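Alpha-glucosidase (Bacteroides thetaiotaomicron, PDB 5XFM) probably hydrolyses terminal beta-L-arabinopyranosides and alpha-galactosides, as a calcium-binding bifunctional enzyme of glycoside hydrolase family 97. Local coordinates at residues A135-K140 against P250-P255; L55-N60 against Y126-Q131. The protein carries 1 engineered substitution. One frame throughout, in Å; residues are numbered along the deposited sequence.

Interaction 1 (A135-K140 against P250-P255)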
ATOM      1  N   ALA A 135      31.323  14.138   6.708  1.00 30.73           N
ATOM      2  CA  ALA A 135      30.252  14.771   5.941  1.00 27.68           C
ATOM      3  C   ALA A 135      29.286  13.725   5.384  1.00 27.39           C
ATOM      4  O   ALA A 135      28.282  14.058   4.761  1.00 21.01           O
ATOM      5  CB  ALA A 135      30.833  15.616   4.814  1.00 20.94           C
ATOM      6  N   SER A 136      29.574  12.455   5.637  1.00 23.35           N
ATOM      7  CA  SER A 136      28.693  11.399   5.165  1.00 26.74           C
ATOM      8  C   SER A 136      28.764  10.184   6.064  1.00 24.33           C
ATOM      9  O   SER A 136      29.727   9.992   6.801  1.00 24.43           O
ATOM     10  CB  SER A 136      29.035  11.009   3.723  1.00 23.44           C
ATOM     11  OG  SER A 136      30.383  10.580   3.602  1.00 26.72           O
ATOM     12  N   VAL A 137      27.750   9.337   5.962  1.00 24.85           N
ATOM     13  CA  VAL A 137      27.629   8.217   6.869  1.00 24.56           C
ATOM     14  C   VAL A 137      27.082   6.987   6.155  1.00 22.08           C
ATOM     15  O   VAL A 137      26.306   7.090   5.201  1.00 21.33           O
ATOM     16  CB  VAL A 137      26.713   8.580   8.068  1.00 18.34           C
ATOM     17  CG1 VAL A 137      25.300   8.877   7.601  1.00 21.32           C
ATOM     18  CG2 VAL A 137      26.689   7.479   9.081  1.00 24.39           C
ATOM     19  N   THR A 138      27.529   5.824   6.612  1.00 21.72           N
ATOM     20  CA  THR A 138      26.928   4.555   6.246  1.00 24.62           C
ATOM     21  C   THR A 138      26.356   3.920   7.505  1.00 27.45           C
ATOM     22  O   THR A 138      27.094   3.623   8.440  1.00 30.96           O
ATOM     23  CB  THR A 138      27.954   3.600   5.615  1.00 24.64           C
ATOM     24  OG1 THR A 138      28.529   4.205   4.449  1.00 29.60           O
ATOM     25  CG2 THR A 138      27.297   2.284   5.228  1.00 28.91           C
ATOM     26  N   VAL A 139      25.045   3.711   7.536  1.00 25.84           N
ATOM     27  CA  VAL A 139      24.427   3.044   8.678  1.00 27.27           C
ATOM     28  C   VAL A 139      24.527   1.537   8.500  1.00 27.21           C
ATOM     29  O   VAL A 139      23.844   0.955   7.654  1.00 25.56           O
ATOM     30  CB  VAL A 139      22.949   3.446   8.865  1.00 28.41           C
ATOM     31  CG1 VAL A 139      22.329   2.667  10.017  1.00 25.22           C
ATOM     32  CG2 VAL A 139      22.831   4.942   9.102  1.00 26.40           C
ATOM     33  N   LYS A 140      25.394   0.912   9.291  1.00 28.67           N
ATOM     34  CA  LYS A 140      25.645  -0.518   9.179  1.00 24.44           C
ATOM     35  C   LYS A 140      24.421  -1.320   9.599  1.00 28.53           C
ATOM     36  O   LYS A 140      24.132  -2.368   9.016  1.00 28.98           O
ATOM     37  CB  LYS A 140      26.843  -0.938  10.039  1.00 30.25           C
ATOM     38  CG  LYS A 140      28.173  -0.292   9.677  1.00 34.14           C
ATOM     39  CD  LYS A 140      29.300  -0.832  10.552  1.00 34.24           C
ATOM     40  CE  LYS A 140      30.585  -0.031  10.370  1.00 34.89           C
ATOM     41  NZ  LYS A 140      31.160  -0.160   8.999  1.00 48.86           N
ATOM     42  N   PRO A 250      22.689   1.412   3.962  1.00 23.84           N
ATOM     43  CA  PRO A 250      22.345   2.717   3.394  1.00 24.91           C
ATOM     44  C   PRO A 250      23.349   3.807   3.769  1.00 24.01           C
ATOM     45  O   PRO A 250      23.896   3.819   4.870  1.00 24.62           O
ATOM     46  CB  PRO A 250      20.973   3.008   4.003  1.00 20.48           C
ATOM     47  CG  PRO A 250      21.003   2.301   5.300  1.00 21.98           C
ATOM     48  CD  PRO A 250      21.757   1.030   5.037  1.00 22.58           C
ATOM     49  N   ALA A 251      23.563   4.733   2.848  1.00 17.81           N
ATOM     50  CA  ALA A 251      24.554   5.773   3.020  1.00 17.22           C
ATOM     51  C   ALA A 251      23.940   7.109   2.652  1.00 21.56           C
ATOM     52  O   ALA A 251      23.144   7.182   1.717  1.00 21.65           O
ATOM     53  CB  ALA A 251      25.775   5.490   2.170  1.00 19.65           C
ATOM     54  N   PHE A 252      24.272   8.159   3.400  1.00 17.94           N
ATOM     55  CA  PHE A 252      23.763   9.487   3.061  1.00 19.94           C
ATOM     56  C   PHE A 252      24.634  10.621   3.591  1.00 22.57           C
ATOM     57  O   PHE A 252      25.603  10.395   4.317  1.00 22.70           O
ATOM     58  CB  PHE A 252      22.318   9.654   3.552  1.00 18.18           C
ATOM     59  CG  PHE A 252      22.094   9.211   4.965  1.00 18.43           C
ATOM     60  CD1 PHE A 252      21.765   7.889   5.248  1.00 19.00           C
ATOM     61  CD2 PHE A 252      22.197  10.112   6.011  1.00 20.97           C
ATOM     62  CE1 PHE A 252      21.548   7.478   6.547  1.00 18.58           C
ATOM     63  CE2 PHE A 252      21.984   9.709   7.316  1.00 19.56           C
ATOM     64  CZ  PHE A 252      21.657   8.391   7.584  1.00 20.99           C
ATOM     65  N   ALA A 253      24.302  11.840   3.175  1.00 19.89           N
ATOM     66  CA  ALA A 253      25.049  13.028   3.570  1.00 25.90           C
ATOM     67  C   ALA A 253      24.736  13.473   5.001  1.00 25.28           C
ATOM     68  O   ALA A 253      23.618  13.298   5.485  1.00 27.33           O
ATOM     69  CB  ALA A 253      24.762  14.160   2.602  1.00 19.37           C
ATOM     70  N   LEU A 254      25.727  14.060   5.666  1.00 21.15           N
ATOM     71  CA  LEU A 254      25.506  14.681   6.974  1.00 28.53           C
ATOM     72  C   LEU A 254      25.439  16.193   6.813  1.00 26.03           C
ATOM     73  O   LEU A 254      26.239  16.765   6.078  1.00 30.63           O
ATOM     74  CB  LEU A 254      26.610  14.319   7.967  1.00 25.69           C
ATOM     75  CG  LEU A 254      26.801  12.851   8.329  1.00 23.55           C
ATOM     76  CD1 LEU A 254      28.024  12.704   9.214  1.00 21.93           C
ATOM     77  CD2 LEU A 254      25.562  12.273   8.983  1.00 22.05           C
ATOM     78  N   PRO A 255      24.497  16.852   7.510  1.00 35.29           N
ATOM     79  CA  PRO A 255      23.502  16.237   8.401  1.00 29.51           C
ATOM     80  C   PRO A 255      22.394  15.507   7.641  1.00 27.43           C
ATOM     81  O   PRO A 255      21.958  15.973   6.589  1.00 31.02           O
ATOM     82  CB  PRO A 255      22.943  17.435   9.178  1.00 26.88           C
ATOM     83  CG  PRO A 255      23.133  18.594   8.260  1.00 30.86           C
ATOM     84  CD  PRO A 255      24.428  18.326   7.540  1.00 25.63           C
TER
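Val137 and Phe252 form an antiparallel hydrogen-bonded pair, flanked by the non-hydrogen-bonded pairs Ser136 with Ala253 and Thr138 with Ala251. Val137 N donates to Phe252 O at 2.9 Å, and Phe252 N returns a bond to Val137 O. Val139 N to Pro250 O extends the ladder at one end. At the other, Leu254 N reaches Ala135 O at 2.7 Å, coming from well above the carbonyl plane. The side chains of Val137 and Phe252 lie side by side on the inner face of the sheet. CG of Phe252 sits between its backbone N and carbonyl carbon (chi1 47°), which leans the ring toward the neighbouring strand. Val137 CG1 then lies over one ring face, 3.7 Å from the ring centroid, in a CH-pi contact. Val139 CG2 approaches the Phe252 ring obliquely, 3.8 Å from CE1. Leu254 CD2 packs on Val137 CG1 from the side, roughly at right angles to the ring's approach. A serine in place of Phe252 would probably leave Val137 CG1 and Val139 CG2 without their shared apolar partner. The strand 136-147 also pairs with strand 47-59, and Val137, Phe252 and Leu254 all rest on Leu128 of strand 121-128 in the facing sheet.

Interaction 2 (L55-N60 against Y126-Q131)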
ATOM      1  N   LEU A  55      15.960   1.034  20.716  1.00 22.76           N
ATOM      2  CA  LEU A  55      16.252   2.161  19.837  1.00 20.98           C
ATOM      3  C   LEU A  55      17.721   2.122  19.458  1.00 18.96           C
ATOM      4  O   LEU A  55      18.513   1.427  20.091  1.00 17.59           O
ATOM      5  CB  LEU A  55      15.924   3.495  20.513  1.00 24.05           C
ATOM      6  CG  LEU A  55      14.468   3.877  20.761  1.00 25.41           C
ATOM      7  CD1 LEU A  55      14.396   5.067  21.701  1.00 19.63           C
ATOM      8  CD2 LEU A  55      13.793   4.205  19.441  1.00 18.73           C
ATOM      9  N   GLY A  56      18.099   2.865  18.428  1.00 26.41           N
ATOM     10  CA  GLY A  56      19.512   3.058  18.179  1.00 21.35           C
ATOM     11  C   GLY A  56      19.986   2.514  16.859  1.00 23.51           C
ATOM     12  O   GLY A  56      19.183   2.084  16.027  1.00 24.28           O
ATOM     13  N   MET A  57      21.297   2.573  16.650  1.00 21.96           N
ATOM     14  CA  MET A  57      21.864   2.123  15.389  1.00 25.66           C
ATOM     15  C   MET A  57      23.367   1.923  15.508  1.00 26.36           C
ATOM     16  O   MET A  57      24.004   2.416  16.429  1.00 26.49           O
ATOM     17  CB  MET A  57      21.549   3.113  14.268  1.00 28.16           C
ATOM     18  CG  MET A  57      22.157   4.486  14.462  1.00 24.40           C
ATOM     19  SD  MET A  57      21.915   5.500  13.000  1.00 31.06           S
ATOM     20  CE  MET A  57      20.132   5.507  12.944  1.00 17.09           C
ATOM     21  N   ASN A  58      23.909   1.178  14.560  1.00 19.83           N
ATOM     22  CA  ASN A  58      25.332   0.955  14.399  1.00 29.50           C
ATOM     23  C   ASN A  58      25.789   1.617  13.099  1.00 30.51           C
ATOM     24  O   ASN A  58      25.228   1.348  12.016  1.00 26.69           O
ATOM     25  CB  ASN A  58      25.599  -0.552  14.397  1.00 33.91           C
ATOM     26  CG  ASN A  58      27.065  -0.901  14.293  1.00 41.64           C
ATOM     27  OD1 ASN A  58      27.925  -0.114  14.651  1.00 35.68           O
ATOM     28  ND2 ASN A  58      27.354  -2.107  13.798  1.00 54.80           N
ATOM     29  N   THR A  59      26.820   2.456  13.224  1.00 27.98           N
ATOM     30  CA  THR A  59      27.191   3.392  12.176  1.00 27.43           C
ATOM     31  C   THR A  59      28.715   3.468  11.947  1.00 31.06           C
ATOM     32  O   THR A  59      29.498   3.320  12.888  1.00 33.48           O
ATOM     33  CB  THR A  59      26.619   4.785  12.561  1.00 28.89           C
ATOM     34  OG1 THR A  59      25.244   4.889  12.160  1.00 29.61           O
ATOM     35  CG2 THR A  59      27.408   5.893  11.975  1.00 23.24           C
ATOM     36  N   ASN A  60      29.136   3.752  10.712  1.00 28.57           N
ATOM     37  CA  ASN A  60      30.562   3.812  10.390  1.00 27.53           C
ATOM     38  C   ASN A  60      31.268   5.083  10.866  1.00 26.64           C
ATOM     39  O   ASN A  60      32.447   5.277  10.590  1.00 30.45           O
ATOM     40  CB  ASN A  60      30.770   3.666   8.877  1.00 31.22           C
ATOM     41  CG  ASN A  60      30.366   4.916   8.096  1.00 26.19           C
ATOM     42  OD1 ASN A  60      29.605   5.753   8.579  1.00 29.09           O
ATOM     43  ND2 ASN A  60      30.879   5.040   6.879  1.00 27.24           N
ATOM     44  N   TYR A 126      15.565   8.977  13.340  1.00 21.76           N
ATOM     45  CA  TYR A 126      16.844   9.419  13.870  1.00 26.26           C
ATOM     46  C   TYR A 126      17.406  10.560  13.029  1.00 26.97           C
ATOM     47  O   TYR A 126      17.189  10.609  11.820  1.00 26.43           O
ATOM     48  CB  TYR A 126      17.845   8.266  13.900  1.00 23.76           C
ATOM     49  CG  TYR A 126      17.360   7.021  14.597  1.00 28.86           C
ATOM     50  CD1 TYR A 126      16.767   5.993  13.878  1.00 23.43           C
ATOM     51  CD2 TYR A 126      17.509   6.861  15.973  1.00 23.89           C
ATOM     52  CE1 TYR A 126      16.332   4.844  14.498  1.00 24.89           C
ATOM     53  CE2 TYR A 126      17.072   5.714  16.606  1.00 23.28           C
ATOM     54  CZ  TYR A 126      16.483   4.706  15.861  1.00 25.66           C
ATOM     55  OH  TYR A 126      16.046   3.552  16.470  1.00 19.89           O
ATOM     56  N   THR A 127      18.145  11.463  13.663  1.00 27.16           N
ATOM     57  CA  THR A 127      18.913  12.462  12.929  1.00 24.12           C
ATOM     58  C   THR A 127      20.392  12.322  13.277  1.00 26.65           C
ATOM     59  O   THR A 127      20.742  11.947  14.399  1.00 28.85           O
ATOM     60  CB  THR A 127      18.431  13.904  13.218  1.00 24.64           C
ATOM     61  OG1 THR A 127      18.475  14.172  14.626  1.00 25.45           O
ATOM     62  CG2 THR A 127      17.009  14.107  12.713  1.00 25.04           C
ATOM     63  N   LEU A 128      21.247  12.594  12.297  1.00 18.77           N
ATOM     64  CA  LEU A 128      22.693  12.588  12.492  1.00 23.25           C
ATOM     65  C   LEU A 128      23.281  13.908  12.009  1.00 29.06           C
ATOM     66  O   LEU A 128      23.135  14.265  10.841  1.00 29.42           O
ATOM     67  CB  LEU A 128      23.347  11.426  11.743  1.00 29.43           C
ATOM     68  CG  LEU A 128      23.071   9.991  12.185  1.00 32.49           C
ATOM     69  CD1 LEU A 128      23.348   9.059  11.038  1.00 24.14           C
ATOM     70  CD2 LEU A 128      23.961   9.638  13.369  1.00 32.43           C
ATOM     71  N   PRO A 129      23.945  14.640  12.909  1.00 27.56           N
ATOM     72  CA  PRO A 129      24.538  15.931  12.551  1.00 31.52           C
ATOM     73  C   PRO A 129      25.908  15.772  11.896  1.00 34.17           C
ATOM     74  O   PRO A 129      26.487  14.684  11.942  1.00 29.76           O
ATOM     75  CB  PRO A 129      24.664  16.635  13.905  1.00 24.00           C
ATOM     76  CG  PRO A 129      24.928  15.505  14.855  1.00 32.07           C
ATOM     77  CD  PRO A 129      24.129  14.324  14.338  1.00 26.54           C
ATOM     78  N   HIS A 130      26.416  16.840  11.287  1.00 33.14           N
ATOM     79  CA  HIS A 130      27.812  16.873  10.869  1.00 34.93           C
ATOM     80  C   HIS A 130      28.711  16.880  12.106  1.00 36.18           C
ATOM     81  O   HIS A 130      28.583  17.755  12.959  1.00 45.56           O
ATOM     82  CB  HIS A 130      28.102  18.101  10.006  1.00 35.74           C
ATOM     83  CG  HIS A 130      29.476  18.109   9.411  1.00 38.25           C
ATOM     84  ND1 HIS A 130      30.602  18.429  10.140  1.00 46.63           N
ATOM     85  CD2 HIS A 130      29.904  17.876   8.147  1.00 38.24           C
ATOM     86  CE1 HIS A 130      31.666  18.363   9.359  1.00 40.79           C
ATOM     87  NE2 HIS A 130      31.269  18.033   8.143  1.00 41.93           N
ATOM     88  N   GLN A 131      29.620  15.912  12.200  1.00 34.26           N
ATOM     89  CA  GLN A 131      30.470  15.780  13.382  1.00 36.82           C
ATOM     90  C   GLN A 131      31.702  14.926  13.105  1.00 35.65           C
ATOM     91  O   GLN A 131      31.701  14.102  12.190  1.00 36.22           O
ATOM     92  CB  GLN A 131      29.682  15.174  14.543  1.00 35.44           C
ATOM     93  CG  GLN A 131      29.370  13.691  14.377  1.00 35.62           C
ATOM     94  CD  GLN A 131      28.505  13.151  15.499  1.00 37.27           C
ATOM     95  OE1 GLN A 131      28.798  13.362  16.679  1.00 39.15           O
ATOM     96  NE2 GLN A 131      27.433  12.450  15.139  1.00 26.53           N
TER
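Tyr126 reaches across from strand 121-128 and takes a hydrogen bond from the backbone of Gly56. Gly56 N lies 2.9 Å from Tyr126 OH, and the N-H points almost straight at it (162°). The hydroxyl is also hydrogen-bonded to Thr144 OG1 of strand 136-147. Leu55 CD2 packs beside Tyr126 OH at 3.8 Å. The methyl end of Met57 closes on the other end of the ring, with CE 3.5 Å from Tyr126 CD1. The bend at chi3 (60°) turns CE back toward the tyrosine. The sulfur stays farther off, 5.5 Å from the ring centroid, in an oblique Met-aromatic contact. Its approach to Leu128 is longer than these close contacts, with Met57 SD 4.3 Å from Leu128 CD1, though Leu128 is buried too. Beyond Leu128 the two segments diverge toward their more exposed ends. The two strands are not paired here; they belong to two facing sheets, as in a beta-sandwich. Met57, Leu55, Leu128 and the tyrosine ring make the contact mainly apolar, with one polar tie at the Gly56 end. Two bonds satisfy the buried hydroxyl and are likely to hold that end of the side chain in place. The ring's rotation is left to its packing against Met57 CE, Leu111 and Val113.

In the fold
Interactions 1 and 2 are neighbours, with centres about 8 Å apart, in the N-terminal galactose-mutarotase-like region of the chain. Along the sequence they come in series: interaction 2 closes before interaction 1 opens. Residues 55-60 and 135-140 lie on adjacent strands of one sheet, and this pairing joins the two contacts. Asn60 OD1 is 2.9 Å from Thr138 N, a probable hydrogen bond, and Val137 CG2 packs 3.4 Å from Thr59 CG2. Leu128 is the apolar residue shared by both contacts. Neither contact includes the calcium ligands Glu174, Glu452 and Glu458.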